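Local coordinates for protein exonuclease (Laribacter hongkongensis, PDB 3SYY) that digests double-stranded DNA from the 5' toward the 3' end as a magnesium-binding alkaline exonuclease of the lambda-exonuclease-like PDDEXK class, at residues I113-T118 with V153-R158; E123-G128 with Q164-R169; A99-L104 with Q139-C144. One frame throughout, in Å; residues are numbered along the deposited sequence.

How the interactions relate
The three interactions belong to one magnesium-binding nuclease core, and their chemistry follows their depth in it. Interaction 3 is buried near the centre of the chain, where 99-104 meets helix 132-145 mainly through close apolar packing. Interaction 1, partly buried, pairs two parallel strands of the five-stranded sheet and is the polar one, with backbone hydrogen bonds, a threonine-carboxylate bond, bridging water, and a salt bridge inside 153-158. Interaction 2 lies at the surface and packs helix 118-127 on the edge strand through one aromatic ring. Interactions 1 and 3 share a magnesium ion, and Ile113 N probably bonds Asp102 OD2 between them; interactions 1 and 2 meet through neighbouring strands 149-155 and 165-171.

Interaction 1 (I113-T118 with V153-R158); sequences IKCPNT and VSYDDR. With MG (magnesium ion), chain B.
At the magnesium site of this PDDEXK nuclease, the strand bearing Ile113 and Lys114 pairs in parallel with the one bearing Val153 and Ser154. Lys114 uses both its backbone groups on the neighbouring strand: its N donates to Val153 O at 2.8 Å, and its O accepts from Tyr155 N at 2.9 Å. Ile113 and Val153 lie on one face of the sheet, Lys114 and Ser154 on the other. Past Lys114 direct pairing gives way to water, a single molecule donating to both Pro116 O and Tyr155 O.

Farther on, Thr118 OG1, set beside its own backbone N (chi1 -63°), gives its proton to the syn lone pair of Asp156 OD2 at 2.6 Å. The same carboxylate is held side-on by Arg158: NE reaches Asp156 OD1 at 2.8 Å in the guanidinium plane, Arg158 NH2 donates to Asp156 OD2 through a more bent bond (3.2 Å, 139°), and Arg158 N closes an Asx turn on OD1 from above the carboxylate plane. Each carboxylate oxygen thus has two donors, which should fix its rotation and probably favour the charged form. Arg158 NH1 forms a salt bridge with Glu53 of the second subunit.

At the opposite end, Ile113 O binds magnesium at 2.4 Å, and Lys114 NZ bonds Glu112, another metal ligand. Glu112, Ile113 and Lys114 form the E-X-K part of the PDDEXK motif, with Asp102 supplying its other acid.

Interaction 2 (E123-G128 with Q164-R169); sequences ETIKTG and QYFCTR
Phe166 meets Thr124 because both side chains extend from their backbones toward one another: the phenyl carbon CG stands anti to the strand's backbone N (chi1 169°), and Thr124 has its methyl CG2 anti to its own N while the hydroxyl lies beside it (chi1 -62°). The methyl therefore faces the ring, and Thr124 OG1 turns back to bond Thr120 O within the helix. The two side chains cross at about a right angle.

The outcome is a CH-pi contact in which Thr124 CG2 lies 3.8 Å from the centroid of the Phe166 ring, over the face but displaced toward the rim. Its closest ring atom is Phe166 CE2, 3.5 Å from Thr124 CG2. Ile125 passes the aromatic side chain in the opposite direction, with Ile125 CG1 4.0 Å from Phe166 CB, so it packs against the base of the phenyl group. At the far end of the ring the helix terminates: Gly128 N still bonds Thr124 O, but its phi is positive, and Gly128 O comes to the ring edge in plane, 3.6 Å from Phe166 CZ. The same carbonyl lies 4.0 Å from Thr168 CG2.

Phe152 of strand 149-155 touches both Thr124 and Phe166, extending the packing inward from this surface contact. Helix 118-127 thus covers the Phe166 and Thr168 face of edge strand 165-171, while Tyr165 and Cys167 pack on helix 59-79 across the sheet.

Interaction 3 (A99-L104 with Q139-C144); sequences ASPDGL and QTQMAC. With MG (magnesium ion), chain B.
Ala99 points its methyl group into helix 132-145, where Ala99 CB lies 3.6 Å from Gln141 CA and 3.8 Å from Cys144 SG. One helical turn separates those two residues, so the small side chain is held between them and lets strand and helix backbones come close. Gln141 then runs past Pro101: its CG is placed beside its own backbone N (chi1 -79°) and the chain beyond is extended, laying Gln141 CD 4.0 Å from Pro101 CB.

Around this shell, Leu110 of the central sheet touches both Pro101 and Gln141, and Ala18 packs on Ala99. Farther along the segment, Asp102 OD2 binds magnesium at 2.4 Å, alongside Glu112 and Ile113 O. The other oxygen, Asp102 OD1, accepts a bond from a metal-bound water at 2.7 Å. Ser100, a ligand residue of the other magnesium ion, has its hydroxyl bonded to Arg12.

Between the helix and segment 99-104 the contact is therefore mainly apolar, whereas polar and metal chemistry gathers at Ser100 and Asp102. This division is consistent with apolar packing at Ala99 and Pro101 that sets the position of the chain carrying the metal ligands.

Interaction 1 (I113-T118 with V153-R158)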
ATOM      1  N   ILE A 113     -15.132  -0.917  22.355  1.00 25.65           N
ATOM      2  CA  ILE A 113     -15.854  -1.468  21.210  1.00 25.24           C
ATOM      3  C   ILE A 113     -14.949  -1.596  19.963  1.00 26.06           C
ATOM      4  O   ILE A 113     -14.256  -0.630  19.578  1.00 24.50           O
ATOM      5  CB  ILE A 113     -17.006  -0.526  20.863  1.00 25.10           C
ATOM      6  CG1 ILE A 113     -18.049  -0.487  22.023  1.00 25.78           C
ATOM      7  CG2 ILE A 113     -17.705  -0.935  19.514  1.00 26.23           C
ATOM      8  CD1 ILE A 113     -19.070   0.614  21.843  1.00 25.64           C
ATOM      9  N   LYS A 114     -14.991  -2.765  19.314  1.00 25.76           N
ATOM     10  CA  LYS A 114     -14.410  -2.893  17.969  1.00 25.36           C
ATOM     11  C   LYS A 114     -15.518  -3.205  16.966  1.00 25.84           C
ATOM     12  O   LYS A 114     -16.442  -4.036  17.248  1.00 24.45           O
ATOM     13  CB  LYS A 114     -13.345  -3.996  17.947  1.00 23.50           C
ATOM     14  CG  LYS A 114     -12.261  -3.918  19.021  1.00 23.43           C
ATOM     15  CD  LYS A 114     -11.561  -2.570  19.063  1.00 25.53           C
ATOM     16  CE  LYS A 114     -10.398  -2.562  20.102  1.00 27.67           C
ATOM     17  NZ  LYS A 114      -9.832  -1.129  20.190  1.00 29.64           N
ATOM     18  N   CYS A 115     -15.442  -2.568  15.786  1.00 26.38           N
ATOM     19  CA  CYS A 115     -16.310  -2.905  14.663  1.00 25.49           C
ATOM     20  C   CYS A 115     -15.440  -3.167  13.429  1.00 26.17           C
ATOM     21  O   CYS A 115     -15.341  -2.296  12.561  1.00 25.76           O
ATOM     22  CB  CYS A 115     -17.254  -1.754  14.354  1.00 25.98           C
ATOM     23  SG  CYS A 115     -18.498  -1.433  15.755  1.00 29.11           S
ATOM     24  N   PRO A 116     -14.850  -4.357  13.354  1.00 25.25           N
ATOM     25  CA  PRO A 116     -13.824  -4.620  12.435  1.00 25.89           C
ATOM     26  C   PRO A 116     -14.343  -5.307  11.185  1.00 25.36           C
ATOM     27  O   PRO A 116     -15.573  -5.401  10.966  1.00 23.87           O
ATOM     28  CB  PRO A 116     -12.942  -5.567  13.240  1.00 25.79           C
ATOM     29  CG  PRO A 116     -14.029  -6.519  13.860  1.00 27.23           C
ATOM     30  CD  PRO A 116     -15.059  -5.483  14.292  1.00 25.84           C
ATOM     31  N   ASN A 117     -13.399  -5.813  10.379  1.00 26.06           N
ATOM     32  CA  ASN A 117     -13.763  -6.621   9.213  1.00 26.58           C
ATOM     33  C   ASN A 117     -14.444  -7.887   9.706  1.00 25.86           C
ATOM     34  O   ASN A 117     -14.189  -8.356  10.801  1.00 26.64           O
ATOM     35  CB  ASN A 117     -12.514  -7.026   8.423  1.00 27.56           C
ATOM     36  CG  ASN A 117     -12.000  -5.901   7.537  1.00 33.77           C
ATOM     37  OD1 ASN A 117     -12.708  -4.910   7.265  1.00 36.39           O
ATOM     38  ND2 ASN A 117     -10.747  -6.041   7.082  1.00 41.46           N
ATOM     39  N   THR A 118     -15.264  -8.480   8.856  1.00 25.40           N
ATOM     40  CA  THR A 118     -16.115  -9.597   9.291  1.00 25.03           C
ATOM     41  C   THR A 118     -15.270 -10.717   9.761  1.00 24.68           C
ATOM     42  O   THR A 118     -15.561 -11.304  10.796  1.00 23.39           O
ATOM     43  CB  THR A 118     -17.012 -10.046   8.137  1.00 23.34           C
ATOM     44  OG1 THR A 118     -17.849  -8.937   7.835  1.00 25.05           O
ATOM     45  CG2 THR A 118     -17.899 -11.244   8.566  1.00 24.84           C
ATOM     46  N   VAL A 153     -16.212  -5.471  23.492  1.00 26.40           N
ATOM     47  CA  VAL A 153     -17.320  -5.815  22.588  1.00 25.93           C
ATOM     48  C   VAL A 153     -16.745  -5.812  21.170  1.00 27.10           C
ATOM     49  O   VAL A 153     -16.052  -4.847  20.802  1.00 26.50           O
ATOM     50  CB  VAL A 153     -18.417  -4.745  22.669  1.00 26.74           C
ATOM     51  CG1 VAL A 153     -19.544  -4.976  21.583  1.00 26.84           C
ATOM     52  CG2 VAL A 153     -19.056  -4.756  24.113  1.00 26.90           C
ATOM     53  N   SER A 154     -16.997  -6.889  20.408  1.00 25.68           N
ATOM     54  CA  SER A 154     -16.820  -6.861  18.944  1.00 25.53           C
ATOM     55  C   SER A 154     -18.208  -6.976  18.281  1.00 26.73           C
ATOM     56  O   SER A 154     -19.061  -7.769  18.747  1.00 27.43           O
ATOM     57  CB  SER A 154     -15.861  -7.983  18.533  1.00 24.98           C
ATOM     58  OG  SER A 154     -15.603  -8.025  17.135  1.00 28.97           O
ATOM     59  N   TYR A 155     -18.480  -6.157  17.256  1.00 25.09           N
ATOM     60  CA  TYR A 155     -19.808  -6.117  16.645  1.00 25.84           C
ATOM     61  C   TYR A 155     -19.729  -6.031  15.122  1.00 27.11           C
ATOM     62  O   TYR A 155     -19.009  -5.164  14.568  1.00 25.10           O
ATOM     63  CB  TYR A 155     -20.555  -4.908  17.142  1.00 25.09           C
ATOM     64  CG  TYR A 155     -21.941  -4.731  16.614  1.00 27.82           C
ATOM     65  CD1 TYR A 155     -22.993  -5.554  17.055  1.00 32.13           C
ATOM     66  CD2 TYR A 155     -22.239  -3.698  15.729  1.00 26.42           C
ATOM     67  CE1 TYR A 155     -24.286  -5.367  16.554  1.00 30.68           C
ATOM     68  CE2 TYR A 155     -23.519  -3.502  15.239  1.00 29.27           C
ATOM     69  CZ  TYR A 155     -24.539  -4.338  15.671  1.00 30.18           C
ATOM     70  OH  TYR A 155     -25.778  -4.121  15.155  1.00 31.16           O
ATOM     71  N   ASP A 156     -20.497  -6.890  14.465  1.00 25.75           N
ATOM     72  CA  ASP A 156     -20.628  -6.787  13.011  1.00 27.65           C
ATOM     73  C   ASP A 156     -22.052  -7.108  12.588  1.00 26.72           C
ATOM     74  O   ASP A 156     -22.452  -8.267  12.604  1.00 26.86           O
ATOM     75  CB  ASP A 156     -19.656  -7.762  12.336  1.00 24.49           C
ATOM     76  CG  ASP A 156     -19.581  -7.542  10.800  1.00 28.29           C
ATOM     77  OD1 ASP A 156     -20.399  -6.790  10.233  1.00 25.88           O
ATOM     78  OD2 ASP A 156     -18.676  -8.095  10.200  1.00 30.32           O
ATOM     79  N   ASP A 157     -22.765  -6.084  12.149  1.00 28.69           N
ATOM     80  CA  ASP A 157     -24.129  -6.247  11.741  1.00 30.64           C
ATOM     81  C   ASP A 157     -24.318  -6.928  10.389  1.00 31.08           C
ATOM     82  O   ASP A 157     -25.461  -7.169   9.985  1.00 31.64           O
ATOM     83  CB  ASP A 157     -24.831  -4.884  11.749  1.00 31.89           C
ATOM     84  CG  ASP A 157     -24.327  -3.963  10.661  1.00 32.18           C
ATOM     85  OD1 ASP A 157     -25.046  -3.045  10.314  1.00 43.59           O
ATOM     86  OD2 ASP A 157     -23.224  -4.140  10.117  1.00 36.44           O
ATOM     87  N   ARG A 158     -23.238  -7.239   9.677  1.00 29.69           N
ATOM     88  CA  ARG A 158     -23.422  -7.918   8.367  1.00 29.99           C
ATOM     89  C   ARG A 158     -23.750  -9.387   8.522  1.00 28.92           C
ATOM     90  O   ARG A 158     -24.204 -10.018   7.565  1.00 28.81           O
ATOM     91  CB  ARG A 158     -22.171  -7.758   7.498  1.00 28.73           C
ATOM     92  CG  ARG A 158     -21.958  -6.298   7.138  1.00 31.06           C
ATOM     93  CD  ARG A 158     -20.539  -6.030   6.582  1.00 32.78           C
ATOM     94  NE  ARG A 158     -19.576  -6.050   7.672  1.00 33.44           N
ATOM     95  CZ  ARG A 158     -18.356  -5.519   7.603  1.00 36.08           C
ATOM     96  NH1 ARG A 158     -17.975  -4.888   6.481  1.00 33.16           N
ATOM     97  NH2 ARG A 158     -17.547  -5.584   8.662  1.00 28.05           N
TER
HETATM   98 MG    MG B 400     -13.020   1.392  20.108  1.00 29.54          MG
HETATM   99  O   HOH W   1     -11.408   1.104  18.426  1.00 38.75           O
HETATM  100  O   HOH W   2     -17.963  -4.665  12.097  1.00 23.80           O
HETATM  101  O   HOH W   3     -15.342  -3.843   7.891  1.00 34.38           O
HETATM  102  O   HOH W   4     -13.549   3.531  19.581  1.00 39.74           O

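Interaction 2 (E123-G128 with Q164-R169)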
ATOM      1  N   GLU A 123     -12.919 -14.361  13.851  1.00 28.20           N
ATOM      2  CA  GLU A 123     -11.805 -14.940  14.569  1.00 29.11           C
ATOM      3  C   GLU A 123     -11.891 -14.625  16.058  1.00 28.25           C
ATOM      4  O   GLU A 123     -11.458 -15.441  16.855  1.00 28.48           O
ATOM      5  CB  GLU A 123     -10.457 -14.479  14.002  1.00 31.19           C
ATOM      6  CG  GLU A 123     -10.161 -15.183  12.668  1.00 36.33           C
ATOM      7  CD  GLU A 123      -8.740 -14.879  12.138  1.00 45.08           C
ATOM      8  OE1 GLU A 123      -8.311 -13.694  12.212  1.00 47.35           O
ATOM      9  OE2 GLU A 123      -8.092 -15.826  11.636  1.00 47.94           O
ATOM     10  N   THR A 124     -12.428 -13.468  16.423  1.00 27.00           N
ATOM     11  CA  THR A 124     -12.623 -13.138  17.865  1.00 27.94           C
ATOM     12  C   THR A 124     -13.639 -14.135  18.482  1.00 29.79           C
ATOM     13  O   THR A 124     -13.397 -14.665  19.576  1.00 28.11           O
ATOM     14  CB  THR A 124     -13.102 -11.710  18.066  1.00 28.40           C
ATOM     15  OG1 THR A 124     -12.086 -10.842  17.548  1.00 30.09           O
ATOM     16  CG2 THR A 124     -13.330 -11.377  19.590  1.00 28.40           C
ATOM     17  N   ILE A 125     -14.738 -14.408  17.764  1.00 28.71           N
ATOM     18  CA  ILE A 125     -15.707 -15.400  18.270  1.00 31.11           C
ATOM     19  C   ILE A 125     -15.051 -16.770  18.456  1.00 31.61           C
ATOM     20  O   ILE A 125     -15.236 -17.390  19.502  1.00 31.22           O
ATOM     21  CB  ILE A 125     -16.944 -15.455  17.415  1.00 30.19           C
ATOM     22  CG1 ILE A 125     -17.692 -14.126  17.590  1.00 30.38           C
ATOM     23  CG2 ILE A 125     -17.837 -16.718  17.750  1.00 32.69           C
ATOM     24  CD1 ILE A 125     -18.849 -13.979  16.641  1.00 33.23           C
ATOM     25  N   LYS A 126     -14.265 -17.213  17.464  1.00 33.09           N
ATOM     26  CA  LYS A 126     -13.516 -18.482  17.535  1.00 34.27           C
ATOM     27  C   LYS A 126     -12.585 -18.587  18.746  1.00 35.39           C
ATOM     28  O   LYS A 126     -12.593 -19.598  19.449  1.00 35.43           O
ATOM     29  CB  LYS A 126     -12.669 -18.703  16.283  1.00 34.22           C
ATOM     30  CG  LYS A 126     -13.416 -19.051  15.018  1.00 35.96           C
ATOM     31  CD  LYS A 126     -12.357 -19.351  13.978  1.00 39.91           C
ATOM     32  CE  LYS A 126     -12.945 -19.452  12.628  1.00 43.51           C
ATOM     33  NZ  LYS A 126     -11.928 -20.118  11.772  1.00 45.03           N
ATOM     34  N   THR A 127     -11.772 -17.573  19.005  1.00 34.39           N
ATOM     35  CA  THR A 127     -10.799 -17.721  20.065  1.00 34.64           C
ATOM     36  C   THR A 127     -11.376 -17.316  21.413  1.00 34.09           C
ATOM     37  O   THR A 127     -10.839 -17.694  22.424  1.00 35.11           O
ATOM     38  CB  THR A 127      -9.553 -16.836  19.829  1.00 35.39           C
ATOM     39  OG1 THR A 127      -9.957 -15.467  19.909  1.00 31.81           O
ATOM     40  CG2 THR A 127      -8.897 -17.143  18.454  1.00 36.24           C
ATOM     41  N   GLY A 128     -12.410 -16.477  21.410  1.00 34.10           N
ATOM     42  CA  GLY A 128     -12.959 -15.888  22.619  1.00 34.28           C
ATOM     43  C   GLY A 128     -12.129 -14.835  23.343  1.00 35.83           C
ATOM     44  O   GLY A 128     -12.490 -14.441  24.450  1.00 35.17           O
ATOM     45  N   GLN A 164     -23.591 -11.572  15.408  1.00 28.41           N
ATOM     46  CA  GLN A 164     -23.291 -10.155  15.269  1.00 28.54           C
ATOM     47  C   GLN A 164     -22.549  -9.603  16.494  1.00 29.15           C
ATOM     48  O   GLN A 164     -21.737  -8.660  16.355  1.00 27.85           O
ATOM     49  CB  GLN A 164     -24.552  -9.365  15.055  1.00 29.10           C
ATOM     50  CG  GLN A 164     -25.219  -9.634  13.692  1.00 28.96           C
ATOM     51  CD  GLN A 164     -26.562  -8.947  13.525  1.00 33.34           C
ATOM     52  OE1 GLN A 164     -27.129  -8.921  12.407  1.00 35.82           O
ATOM     53  NE2 GLN A 164     -27.107  -8.430  14.603  1.00 28.38           N
ATOM     54  N   TYR A 165     -22.833 -10.182  17.675  1.00 27.79           N
ATOM     55  CA  TYR A 165     -22.436  -9.567  18.949  1.00 27.54           C
ATOM     56  C   TYR A 165     -21.572 -10.456  19.791  1.00 28.35           C
ATOM     57  O   TYR A 165     -21.914 -11.627  20.003  1.00 28.28           O
ATOM     58  CB  TYR A 165     -23.683  -9.137  19.723  1.00 28.31           C
ATOM     59  CG  TYR A 165     -23.379  -8.624  21.105  1.00 27.58           C
ATOM     60  CD1 TYR A 165     -22.996  -7.298  21.311  1.00 26.94           C
ATOM     61  CD2 TYR A 165     -23.517  -9.466  22.209  1.00 30.88           C
ATOM     62  CE1 TYR A 165     -22.743  -6.816  22.616  1.00 29.61           C
ATOM     63  CE2 TYR A 165     -23.290  -9.019  23.491  1.00 32.90           C
ATOM     64  CZ  TYR A 165     -22.919  -7.704  23.703  1.00 33.19           C
ATOM     65  OH  TYR A 165     -22.695  -7.337  25.010  1.00 31.44           O
ATOM     66  N   PHE A 166     -20.401  -9.933  20.211  1.00 26.89           N
ATOM     67  CA  PHE A 166     -19.487 -10.686  21.058  1.00 27.61           C
ATOM     68  C   PHE A 166     -19.042  -9.779  22.185  1.00 28.33           C
ATOM     69  O   PHE A 166     -18.748  -8.586  21.964  1.00 25.92           O
ATOM     70  CB  PHE A 166     -18.241 -11.169  20.277  1.00 27.28           C
ATOM     71  CG  PHE A 166     -17.150 -11.720  21.165  1.00 28.59           C
ATOM     72  CD1 PHE A 166     -17.128 -13.050  21.483  1.00 30.19           C
ATOM     73  CD2 PHE A 166     -16.181 -10.874  21.723  1.00 27.75           C
ATOM     74  CE1 PHE A 166     -16.164 -13.569  22.302  1.00 31.83           C
ATOM     75  CE2 PHE A 166     -15.207 -11.365  22.544  1.00 27.62           C
ATOM     76  CZ  PHE A 166     -15.170 -12.721  22.819  1.00 34.30           C
ATOM     77  N   CYS A 167     -19.010 -10.324  23.393  1.00 27.95           N
ATOM     78  CA  CYS A 167     -18.564  -9.521  24.531  1.00 30.38           C
ATOM     79  C   CYS A 167     -17.875 -10.431  25.526  1.00 31.99           C
ATOM     80  O   CYS A 167     -18.345 -11.590  25.778  1.00 32.18           O
ATOM     81  CB  CYS A 167     -19.700  -8.723  25.146  1.00 30.10           C
ATOM     82  SG  CYS A 167     -19.254  -7.816  26.678  1.00 31.24           S
ATOM     83  N   THR A 168     -16.740  -9.966  26.054  1.00 30.79           N
ATOM     84  CA  THR A 168     -16.028 -10.738  27.117  1.00 31.70           C
ATOM     85  C   THR A 168     -15.411  -9.735  28.103  1.00 32.44           C
ATOM     86  O   THR A 168     -15.023  -8.621  27.695  1.00 32.38           O
ATOM     87  CB  THR A 168     -14.983 -11.702  26.543  1.00 31.16           C
ATOM     88  OG1 THR A 168     -14.551 -12.636  27.543  1.00 33.88           O
ATOM     89  CG2 THR A 168     -13.716 -10.946  25.969  1.00 30.92           C
ATOM     90  N   ARG A 169     -15.344 -10.108  29.387  1.00 31.80           N
ATOM     91  CA  ARG A 169     -14.911  -9.170  30.419  1.00 33.31           C
ATOM     92  C   ARG A 169     -13.459  -9.334  30.722  1.00 33.63           C
ATOM     93  O   ARG A 169     -12.988 -10.461  30.935  1.00 33.82           O
ATOM     94  CB  ARG A 169     -15.659  -9.369  31.737  1.00 34.30           C
ATOM     95  CG  ARG A 169     -15.468  -8.137  32.682  1.00 34.45           C
ATOM     96  CD  ARG A 169     -16.591  -8.050  33.678  1.00 33.13           C
ATOM     97  NE  ARG A 169     -17.794  -7.452  33.090  1.00 35.44           N
ATOM     98  CZ  ARG A 169     -18.853  -7.114  33.810  1.00 35.36           C
ATOM     99  NH1 ARG A 169     -18.829  -7.311  35.121  1.00 37.66           N
ATOM    100  NH2 ARG A 169     -19.912  -6.581  33.249  1.00 38.37           N
TER

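Interaction 3 (A99-L104 with Q139-C144)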
ATOM      1  N   ALA A  99      -6.206   7.964  28.213  1.00 30.68           N
ATOM      2  CA  ALA A  99      -6.968   6.840  27.635  1.00 31.45           C
ATOM      3  C   ALA A  99      -8.363   7.309  27.295  1.00 32.54           C
ATOM      4  O   ALA A  99      -8.925   8.162  27.991  1.00 31.91           O
ATOM      5  CB  ALA A  99      -7.040   5.647  28.624  1.00 30.26           C
ATOM      6  N   SER A 100      -8.928   6.730  26.232  1.00 32.68           N
ATOM      7  CA  SER A 100     -10.214   7.145  25.793  1.00 34.99           C
ATOM      8  C   SER A 100     -11.137   5.908  25.686  1.00 34.46           C
ATOM      9  O   SER A 100     -11.346   5.377  24.579  1.00 33.76           O
ATOM     10  CB  SER A 100     -10.068   7.838  24.444  1.00 36.80           C
ATOM     11  OG  SER A 100     -11.283   8.460  24.110  1.00 43.50           O
ATOM     12  N   PRO A 101     -11.687   5.436  26.829  1.00 33.52           N
ATOM     13  CA  PRO A 101     -12.566   4.267  26.676  1.00 32.57           C
ATOM     14  C   PRO A 101     -13.829   4.656  25.887  1.00 31.30           C
ATOM     15  O   PRO A 101     -14.158   5.835  25.797  1.00 30.33           O
ATOM     16  CB  PRO A 101     -12.860   3.820  28.125  1.00 34.08           C
ATOM     17  CG  PRO A 101     -12.503   4.993  29.011  1.00 34.01           C
ATOM     18  CD  PRO A 101     -11.538   5.887  28.233  1.00 34.09           C
ATOM     19  N   ASP A 102     -14.493   3.675  25.278  1.00 30.19           N
ATOM     20  CA  ASP A 102     -15.730   3.921  24.560  1.00 29.60           C
ATOM     21  C   ASP A 102     -16.953   4.103  25.497  1.00 30.14           C
ATOM     22  O   ASP A 102     -18.017   4.474  25.043  1.00 30.86           O
ATOM     23  CB  ASP A 102     -15.973   2.787  23.554  1.00 30.08           C
ATOM     24  CG  ASP A 102     -14.953   2.811  22.404  1.00 29.72           C
ATOM     25  OD1 ASP A 102     -14.508   3.918  22.069  1.00 29.20           O
ATOM     26  OD2 ASP A 102     -14.562   1.761  21.910  1.00 27.73           O
ATOM     27  N   GLY A 103     -16.789   3.869  26.786  1.00 30.41           N
ATOM     28  CA  GLY A 103     -17.864   4.241  27.736  1.00 31.40           C
ATOM     29  C   GLY A 103     -17.474   3.906  29.158  1.00 31.30           C
ATOM     30  O   GLY A 103     -16.700   2.993  29.388  1.00 31.98           O
ATOM     31  N   LEU A 104     -17.991   4.673  30.110  1.00 33.09           N
ATOM     32  CA  LEU A 104     -17.966   4.246  31.534  1.00 33.85           C
ATOM     33  C   LEU A 104     -19.203   3.409  31.804  1.00 33.38           C
ATOM     34  O   LEU A 104     -20.323   3.812  31.462  1.00 34.37           O
ATOM     35  CB  LEU A 104     -18.006   5.464  32.447  1.00 34.18           C
ATOM     36  CG  LEU A 104     -16.902   6.537  32.311  1.00 36.66           C
ATOM     37  CD1 LEU A 104     -16.926   7.475  33.535  1.00 36.99           C
ATOM     38  CD2 LEU A 104     -15.520   5.931  32.127  1.00 36.11           C
ATOM     39  N   GLN A 139      -6.130  -2.508  29.709  1.00 29.45           N
ATOM     40  CA  GLN A 139      -5.468  -2.388  31.036  1.00 31.14           C
ATOM     41  C   GLN A 139      -5.065  -0.946  31.253  1.00 31.56           C
ATOM     42  O   GLN A 139      -5.184  -0.428  32.366  1.00 32.90           O
ATOM     43  CB  GLN A 139      -4.279  -3.334  31.172  1.00 29.92           C
ATOM     44  CG  GLN A 139      -4.683  -4.835  31.217  1.00 33.37           C
ATOM     45  CD  GLN A 139      -5.544  -5.183  32.487  1.00 33.47           C
ATOM     46  OE1 GLN A 139      -5.654  -4.368  33.427  1.00 31.92           O
ATOM     47  NE2 GLN A 139      -6.175  -6.362  32.471  1.00 34.11           N
ATOM     48  N   THR A 140      -4.614  -0.267  30.182  1.00 30.89           N
ATOM     49  CA  THR A 140      -4.274   1.151  30.266  1.00 29.55           C
ATOM     50  C   THR A 140      -5.463   2.020  30.534  1.00 30.40           C
ATOM     51  O   THR A 140      -5.370   3.009  31.278  1.00 29.63           O
ATOM     52  CB  THR A 140      -3.634   1.656  28.939  1.00 29.85           C
ATOM     53  OG1 THR A 140      -2.451   0.890  28.671  1.00 31.50           O
ATOM     54  CG2 THR A 140      -3.311   3.156  29.015  1.00 28.79           C
ATOM     55  N   GLN A 141      -6.598   1.695  29.925  1.00 29.37           N
ATOM     56  CA  GLN A 141      -7.819   2.457  30.198  1.00 29.57           C
ATOM     57  C   GLN A 141      -8.199   2.321  31.702  1.00 30.40           C
ATOM     58  O   GLN A 141      -8.574   3.313  32.345  1.00 30.96           O
ATOM     59  CB  GLN A 141      -8.974   1.929  29.336  1.00 28.89           C
ATOM     60  CG  GLN A 141      -8.982   2.401  27.915  1.00 30.50           C
ATOM     61  CD  GLN A 141      -9.860   1.495  27.018  1.00 33.02           C
ATOM     62  OE1 GLN A 141     -10.013   1.746  25.818  1.00 35.21           O
ATOM     63  NE2 GLN A 141     -10.444   0.475  27.613  1.00 33.97           N
ATOM     64  N   MET A 142      -8.037   1.112  32.232  1.00 31.46           N
ATOM     65  CA  MET A 142      -8.235   0.837  33.679  1.00 32.99           C
ATOM     66  C   MET A 142      -7.223   1.605  34.564  1.00 33.79           C
ATOM     67  O   MET A 142      -7.608   2.235  35.563  1.00 34.81           O
ATOM     68  CB  MET A 142      -8.210  -0.664  33.934  1.00 31.24           C
ATOM     69  CG  MET A 142      -9.543  -1.275  33.485  1.00 31.87           C
ATOM     70  SD  MET A 142      -9.734  -3.025  33.833  1.00 35.14           S
ATOM     71  CE  MET A 142      -9.045  -3.861  32.416  1.00 33.87           C
ATOM     72  N   ALA A 143      -5.962   1.610  34.129  1.00 34.19           N
ATOM     73  CA  ALA A 143      -4.897   2.430  34.753  1.00 35.23           C
ATOM     74  C   ALA A 143      -5.270   3.881  34.849  1.00 35.84           C
ATOM     75  O   ALA A 143      -5.151   4.491  35.941  1.00 36.53           O
ATOM     76  CB  ALA A 143      -3.605   2.279  34.020  1.00 35.23           C
ATOM     77  N   CYS A 144      -5.735   4.453  33.742  1.00 35.84           N
ATOM     78  CA  CYS A 144      -6.092   5.864  33.731  1.00 36.01           C
ATOM     79  C   CYS A 144      -7.335   6.245  34.522  1.00 37.27           C
ATOM     80  O   CYS A 144      -7.415   7.363  35.060  1.00 37.47           O
ATOM     81  CB  CYS A 144      -6.220   6.402  32.326  1.00 35.72           C
ATOM     82  SG  CYS A 144      -4.626   6.412  31.433  1.00 34.65           S
TER
HETATM   83 MG    MG B 400     -13.020   1.392  20.108  1.00 29.54          MG
HETATM   84  O   HOH W   4     -13.549   3.531  19.581  1.00 39.74           O
HETATM   85  O   HOH W   1     -11.408   1.104  18.426  1.00 38.75           O